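PDB 4HVL: membrane-anchored mycosin mycp1, which probably cleaves peptide bonds as a subtilisin-like serine protease and is an essential component of the type VII (ESX-1) secretion system. Local coordinates for residues A[279-284]-A[312-317]. Residues are numbered along the deposited sequence; the frame is centred on the assembly and turned at random.
Sequences AAAPAE and SFAAAY. With ZN (zinc ion), chain G; ACT (acetate ion), chain M.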
# COMPACT_ATOMS: atom_id res chain seq x y z
N ALA A 279 -0.36 9.13 -8.07
CA ALA A 279 -1.74 8.86 -8.38
C ALA A 279 -2.55 8.82 -7.09
O ALA A 279 -2.00 8.93 -5.98
CB ALA A 279 -1.85 7.53 -9.09
N ALA A 280 -3.86 8.67 -7.24
CA ALA A 280 -4.75 8.53 -6.10
C ALA A 280 -5.90 7.58 -6.36
O ALA A 280 -6.19 7.21 -7.51
CB ALA A 280 -5.27 9.89 -5.67
N ALA A 281 -6.56 7.19 -5.27
CA ALA A 281 -7.66 6.27 -5.32
C ALA A 281 -8.48 6.35 -4.00
O ALA A 281 -8.06 7.00 -3.04
CB ALA A 281 -7.14 4.87 -5.58
N PRO A 282 -9.68 5.73 -3.96
CA PRO A 282 -10.53 5.86 -2.78
C PRO A 282 -9.84 5.36 -1.50
O PRO A 282 -9.19 4.31 -1.52
CB PRO A 282 -11.71 4.99 -3.12
CG PRO A 282 -11.83 5.14 -4.60
CD PRO A 282 -10.40 5.04 -5.03
N ALA A 283 -9.98 6.13 -0.43
CA ALA A 283 -9.28 5.88 0.83
C ALA A 283 -10.13 6.14 2.08
O ALA A 283 -9.62 6.05 3.19
CB ALA A 283 -8.03 6.75 0.86
N GLU A 284 -11.42 6.46 1.90
CA GLU A 284 -12.32 6.80 3.00
C GLU A 284 -13.62 6.01 2.88
O GLU A 284 -14.04 5.64 1.78
CB GLU A 284 -12.66 8.30 2.99
CG GLU A 284 -11.49 9.26 3.06
CD GLU A 284 -11.90 10.71 2.82
OE1 GLU A 284 -13.06 11.08 3.13
OE2 GLU A 284 -11.08 11.47 2.29
N SER A 312 -3.42 2.98 2.56
CA SER A 312 -3.24 1.56 2.22
C SER A 312 -4.38 1.07 1.29
O SER A 312 -4.12 0.30 0.37
CB SER A 312 -3.11 0.67 3.48
OG SER A 312 -4.12 0.93 4.46
N PHE A 313 -5.61 1.55 1.50
CA PHE A 313 -6.73 1.19 0.63
C PHE A 313 -6.62 1.81 -0.76
O PHE A 313 -6.90 1.14 -1.75
CB PHE A 313 -8.08 1.47 1.30
CG PHE A 313 -8.33 0.59 2.50
CD1 PHE A 313 -8.72 -0.74 2.32
CD2 PHE A 313 -8.12 1.06 3.79
CE1 PHE A 313 -8.91 -1.58 3.40
CE2 PHE A 313 -8.30 0.21 4.88
CZ PHE A 313 -8.69 -1.11 4.68
N ALA A 314 -6.20 3.07 -0.84
CA ALA A 314 -5.88 3.68 -2.12
C ALA A 314 -4.85 2.83 -2.89
O ALA A 314 -5.05 2.50 -4.08
CB ALA A 314 -5.35 5.09 -1.92
N ALA A 315 -3.79 2.43 -2.21
CA ALA A 315 -2.77 1.59 -2.84
C ALA A 315 -3.34 0.26 -3.28
O ALA A 315 -2.98 -0.23 -4.34
CB ALA A 315 -1.58 1.38 -1.92
N ALA A 316 -4.25 -0.30 -2.47
CA ALA A 316 -4.89 -1.58 -2.80
C ALA A 316 -5.69 -1.48 -4.09
O ALA A 316 -5.60 -2.38 -4.93
CB ALA A 316 -5.77 -2.09 -1.65
N TYR A 317 -6.47 -0.41 -4.28
CA TYR A 317 -7.20 -0.26 -5.57
C TYR A 317 -6.24 -0.22 -6.77
O TYR A 317 -6.51 -0.85 -7.79
CB TYR A 317 -8.12 0.97 -5.61
CG TYR A 317 -9.33 0.81 -4.76
CD1 TYR A 317 -10.38 0.02 -5.15
CD2 TYR A 317 -9.42 1.45 -3.53
CE1 TYR A 317 -11.48 -0.15 -4.35
CE2 TYR A 317 -10.52 1.30 -2.73
CZ TYR A 317 -11.54 0.50 -3.15
OH TYR A 317 -12.62 0.35 -2.33
ZN ZN G . -4.14 1.51 6.59
C ACT M . -2.24 2.79 5.88
O ACT M . -2.01 1.68 6.44
OXT ACT M . -3.41 3.17 5.63
CH3 ACT M . -1.03 3.61 5.50
O HOH W 1 -4.02 2.39 8.54
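A314, P282 and Y317 bury the most surface here. The methyl group of A314 rests against the strand backbone, with its CB 3.5 Å from O of A281. The methyl of A281 points at the helix. Its CB lies 3.5 Å from O of A314 and 4.0 Å from CB of Y317. The CB of A283 closes on the CB of A314 as well. The short side chains of A281 and A314 let strand and helix come close, and the CA atoms of these two residues are only 4.5 Å apart.

The proline ring of P282 packs against the CD2-CE2 side of the Y317 ring. CG of Y317 is anti to the carbonyl carbon (chi1 -71°), which brings that side of the ring to the proline. CE2 touches CB of P282 at 3.9 Å, and the two side chains cross at about a right angle. The carbonyl O of P282 sits at the ring edge, near its plane, 3.5 Å from CE2 of Y317. The same oxygen takes a CA-H...O contact from CA of A314 (3.4 Å). No conventional hydrogen bond joins the segments.

The helix segment starts at S312, the predicted nucleophile of the charge relay system. OG of S312 lies 2.2 Å from the zinc ion; NE2 of H101 also binds it, and an acetate, likely a crystallisation additive, shares the metal. The F313 ring turns off to touch L104 and V108 of helix 102-110.

In this subtilisin fold, strand 277-282 is an outer strand of the parallel sheet. It pairs with strand 256-261 through A279 and A281. The axes of strand segment 279-282 and helix segment 312-317 make an angle of 102°, with A314 also reaching V258 of that neighbouring strand. Helix 45-50 packs on both P282 and Y317, and V108 of helix 102-110 also touches Y317.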